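Long-range contact in glycosyl hydrolases family 31 family protein (Aspergillus niger, PDB 6DRU), which hydrolyses xyloglucan oligosaccharides, freeing alpha-xylose from the glucose at their non-reducing end: residues A[21-29]-A[76-84]. Residues are numbered along the deposited sequence; the frame is centred on the assembly and turned at random.
With MAN (alpha-D-mannopyranose), chain I.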
loop_
_atom_site.group_PDB
_atom_site.type_symbol
_atom_site.label_atom_id
_atom_site.label_comp_id
_atom_site.label_asym_id
_atom_site.label_seq_id
_atom_site.Cartn_x
_atom_site.Cartn_y
_atom_site.Cartn_z
ATOM N N ILE A 21 9.685 -9.329 -28.318
ATOM C CA ILE A 21 9.345 -10.672 -28.772
ATOM C C ILE A 21 10.539 -11.222 -29.540
ATOM O O ILE A 21 11.001 -10.604 -30.507
ATOM C CB ILE A 21 8.083 -10.674 -29.646
ATOM C CG1 ILE A 21 6.976 -9.848 -28.989
ATOM C CG2 ILE A 21 7.609 -12.098 -29.890
ATOM C CD1 ILE A 21 6.384 -8.800 -29.906
ATOM N N GLN A 22 11.038 -12.381 -29.114
ATOM C CA GLN A 22 12.186 -13.002 -29.755
ATOM C C GLN A 22 11.883 -14.455 -30.091
ATOM O O GLN A 22 11.197 -15.142 -29.324
ATOM C CB GLN A 22 13.425 -12.946 -28.850
ATOM C CG GLN A 22 13.702 -11.586 -28.244
ATOM C CD GLN A 22 14.751 -11.648 -27.152
ATOM O OE1 GLN A 22 14.519 -12.215 -26.084
ATOM N NE2 GLN A 22 15.915 -11.068 -27.418
ATOM N N PRO A 23 12.377 -14.951 -31.224
ATOM C CA PRO A 23 12.344 -16.398 -31.456
ATOM C C PRO A 23 13.205 -17.102 -30.420
ATOM O O PRO A 23 14.302 -16.649 -30.087
ATOM C CB PRO A 23 12.915 -16.546 -32.871
ATOM C CG PRO A 23 13.725 -15.306 -33.083
ATOM C CD PRO A 23 13.008 -14.223 -32.336
ATOM N N PHE A 24 12.691 -18.212 -29.896
ATOM C CA PHE A 24 13.326 -18.888 -28.769
ATOM C C PHE A 24 13.159 -20.390 -28.940
ATOM O O PHE A 24 12.051 -20.916 -28.793
ATOM C CB PHE A 24 12.726 -18.415 -27.445
ATOM C CG PHE A 24 13.711 -18.364 -26.321
ATOM C CD1 PHE A 24 14.592 -17.304 -26.207
ATOM C CD2 PHE A 24 13.758 -19.373 -25.376
ATOM C CE1 PHE A 24 15.505 -17.253 -25.173
ATOM C CE2 PHE A 24 14.665 -19.329 -24.338
ATOM C CZ PHE A 24 15.542 -18.267 -24.237
ATOM N N GLY A 25 14.258 -21.079 -29.232
ATOM C CA GLY A 25 14.219 -22.508 -29.452
ATOM C C GLY A 25 13.441 -22.885 -30.707
ATOM O O GLY A 25 13.058 -22.050 -31.528
ATOM N N TYR A 26 13.217 -24.189 -30.841
ATOM C CA TYR A 26 12.460 -24.711 -31.970
ATOM C C TYR A 26 10.985 -24.369 -31.804
ATOM O O TYR A 26 10.376 -24.703 -30.782
ATOM C CB TYR A 26 12.646 -26.221 -32.086
ATOM C CG TYR A 26 14.016 -26.650 -32.563
ATOM C CD1 TYR A 26 14.627 -26.020 -33.638
ATOM C CD2 TYR A 26 14.695 -27.690 -31.942
ATOM C CE1 TYR A 26 15.877 -26.410 -34.078
ATOM C CE2 TYR A 26 15.945 -28.087 -32.375
ATOM C CZ TYR A 26 16.530 -27.443 -33.443
ATOM O OH TYR A 26 17.776 -27.831 -33.883
ATOM N N ASP A 27 10.415 -23.704 -32.811
ATOM C CA ASP A 27 8.979 -23.423 -32.871
ATOM C C ASP A 27 8.493 -22.662 -31.639
ATOM O O ASP A 27 7.401 -22.912 -31.128
ATOM C CB ASP A 27 8.175 -24.714 -33.044
ATOM C CG ASP A 27 8.860 -25.717 -33.953
ATOM O OD1 ASP A 27 9.000 -25.435 -35.162
ATOM O OD2 ASP A 27 9.252 -26.796 -33.456
ATOM N N GLY A 28 9.292 -21.714 -31.165
ATOM C CA GLY A 28 8.958 -20.993 -29.951
ATOM C C GLY A 28 9.233 -19.510 -30.068
ATOM O O GLY A 28 10.118 -19.071 -30.805
ATOM N N PHE A 29 8.444 -18.734 -29.325
ATOM C CA PHE A 29 8.650 -17.302 -29.163
ATOM C C PHE A 29 8.724 -16.970 -27.680
ATOM O O PHE A 29 8.018 -17.572 -26.864
ATOM C CB PHE A 29 7.530 -16.488 -29.821
ATOM C CG PHE A 29 7.713 -16.290 -31.297
ATOM C CD1 PHE A 29 8.830 -15.635 -31.786
ATOM C CD2 PHE A 29 6.766 -16.753 -32.195
ATOM C CE1 PHE A 29 9.004 -15.449 -33.147
ATOM C CE2 PHE A 29 6.932 -16.570 -33.556
ATOM C CZ PHE A 29 8.053 -15.916 -34.031
ATOM N N LEU A 76 6.470 -12.416 -38.061
ATOM C CA LEU A 76 7.736 -13.082 -37.804
ATOM C C LEU A 76 7.473 -14.573 -37.663
ATOM O O LEU A 76 6.501 -14.979 -37.021
ATOM C CB LEU A 76 8.417 -12.535 -36.540
ATOM C CG LEU A 76 9.946 -12.415 -36.546
ATOM C CD1 LEU A 76 10.421 -11.684 -35.300
ATOM C CD2 LEU A 76 10.636 -13.771 -36.663
ATOM N N ARG A 77 8.335 -15.383 -38.271
ATOM C CA ARG A 77 8.169 -16.828 -38.271
ATOM C C ARG A 77 9.435 -17.500 -37.765
ATOM O O ARG A 77 10.547 -17.129 -38.154
ATOM C CB ARG A 77 7.832 -17.357 -39.671
ATOM C CG ARG A 77 7.762 -18.874 -39.742
ATOM C CD ARG A 77 7.259 -19.366 -41.085
ATOM N NE ARG A 77 7.209 -20.825 -41.128
ATOM C CZ ARG A 77 6.757 -21.529 -42.159
ATOM N NH1 ARG A 77 6.311 -20.910 -43.243
ATOM N NH2 ARG A 77 6.753 -22.853 -42.104
ATOM N N ASN A 78 9.251 -18.490 -36.895
ATOM C CA ASN A 78 10.342 -19.321 -36.396
ATOM C C ASN A 78 9.823 -20.750 -36.322
ATOM O O ASN A 78 8.938 -21.049 -35.515
ATOM C CB ASN A 78 10.827 -18.843 -35.027
ATOM C CG ASN A 78 11.816 -19.800 -34.393
ATOM O OD1 ASN A 78 12.565 -20.489 -35.087
ATOM N ND2 ASN A 78 11.818 -19.855 -33.065
ATOM N N GLY A 79 10.365 -21.627 -37.159
ATOM C CA GLY A 79 9.873 -22.995 -37.184
ATOM C C GLY A 79 8.475 -23.045 -37.763
ATOM O O GLY A 79 8.208 -22.504 -38.842
ATOM N N ASN A 80 7.558 -23.687 -37.041
ATOM C CA ASN A 80 6.175 -23.804 -37.476
ATOM C C ASN A 80 5.246 -22.841 -36.747
ATOM O O ASN A 80 4.028 -22.913 -36.934
ATOM C CB ASN A 80 5.677 -25.247 -37.315
ATOM C CG ASN A 80 5.776 -25.760 -35.883
ATOM O OD1 ASN A 80 5.717 -24.992 -34.924
ATOM N ND2 ASN A 80 5.919 -27.073 -35.738
ATOM N N ILE A 81 5.789 -21.947 -35.922
ATOM C CA ILE A 81 4.997 -20.944 -35.219
ATOM C C ILE A 81 5.211 -19.598 -35.897
ATOM O O ILE A 81 6.322 -19.280 -36.344
ATOM C CB ILE A 81 5.350 -20.889 -33.717
ATOM C CG1 ILE A 81 4.303 -20.084 -32.947
ATOM C CG2 ILE A 81 6.726 -20.290 -33.485
ATOM C CD1 ILE A 81 4.515 -20.090 -31.449
ATOM N N ILE A 82 4.137 -18.821 -36.011
ATOM C CA ILE A 82 4.177 -17.509 -36.643
ATOM C C ILE A 82 3.565 -16.492 -35.694
ATOM O O ILE A 82 2.529 -16.750 -35.074
ATOM C CB ILE A 82 3.429 -17.507 -37.996
ATOM C CG1 ILE A 82 4.206 -18.304 -39.046
ATOM C CG2 ILE A 82 3.180 -16.089 -38.484
ATOM C CD1 ILE A 82 3.612 -18.208 -40.437
ATOM N N LEU A 83 4.210 -15.335 -35.584
ATOM C CA LEU A 83 3.689 -14.210 -34.823
ATOM C C LEU A 83 3.151 -13.159 -35.783
ATOM O O LEU A 83 3.787 -12.841 -36.791
ATOM C CB LEU A 83 4.776 -13.602 -33.934
ATOM C CG LEU A 83 4.641 -12.119 -33.577
ATOM C CD1 LEU A 83 3.530 -11.885 -32.562
ATOM C CD2 LEU A 83 5.966 -11.568 -33.075
ATOM N N ARG A 84 1.971 -12.632 -35.469
ATOM C CA ARG A 84 1.353 -11.571 -36.257
ATOM C C ARG A 84 0.914 -10.461 -35.312
ATOM O O ARG A 84 -0.020 -10.645 -34.525
ATOM C CB ARG A 84 0.167 -12.099 -37.067
ATOM C CG ARG A 84 0.561 -12.917 -38.286
ATOM C CD ARG A 84 -0.589 -13.025 -39.278
ATOM N NE ARG A 84 -0.190 -13.710 -40.504
ATOM C CZ ARG A 84 -0.418 -14.995 -40.753
ATOM N NH1 ARG A 84 -1.049 -15.745 -39.860
ATOM N NH2 ARG A 84 -0.016 -15.531 -41.897
HETATM C C1 MAN I . -7.655 -14.569 -41.486
HETATM C C2 MAN I . -7.357 -14.856 -42.940
HETATM C C3 MAN I . -6.003 -15.525 -43.059
HETATM C C4 MAN I . -4.952 -14.775 -42.266
HETATM C C5 MAN I . -5.464 -14.430 -40.882
HETATM C C6 MAN I . -4.432 -13.585 -40.170
HETATM O O2 MAN I . -7.354 -13.655 -43.677
HETATM O O3 MAN I . -5.622 -15.549 -44.415
HETATM O O4 MAN I . -3.804 -15.581 -42.144
HETATM O O5 MAN I . -6.669 -13.707 -40.975
HETATM O O6 MAN I . -4.416 -12.298 -40.747
#
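Turned away from its own amide N (chi1 172°), the N78 side chain reaches from one hairpin into the turn of the other, while F29, whose CG stands anti to the carbonyl carbon (chi1 -82°), lays its ring against the 76-84 hairpin, where it touches both strands. The amide nitrogen of N78 spends both hydrogens on backbone carbonyls: ND2 lies 3.0 Å from G25 O, nearly in line with that C=O, and 2.9 Å from G28 O, which it meets on a lone pair. Both acceptors lie close to the amide plane and OD1 bonds to the Y2 hydroxyl, three bonds that hold the amide's rotation. G28 O also accepts from F24 N, linking turn closure to the contact. In return, D27 OD1 takes the backbone N-H of N80 at 2.9 Å on its anti side; the D27 carboxylate and the N80 amide stack with planes 23° apart, and D27 OD2 forms a salt bridge with R234 of helix 228-239. F29 CE2 rests 3.7 Å from I81 CG2 and equally near L83 CB, and its CZ edge faces L76 O. I21 CG2 adds a methyl contact of 3.6 Å with L83 CD2. A type II turn, G25 to G28, thereby docks on a type II' turn, N78 to I81, joining hairpins of two sheets in the beta-sandwich N-terminal domain seen in family 31 glycosidases.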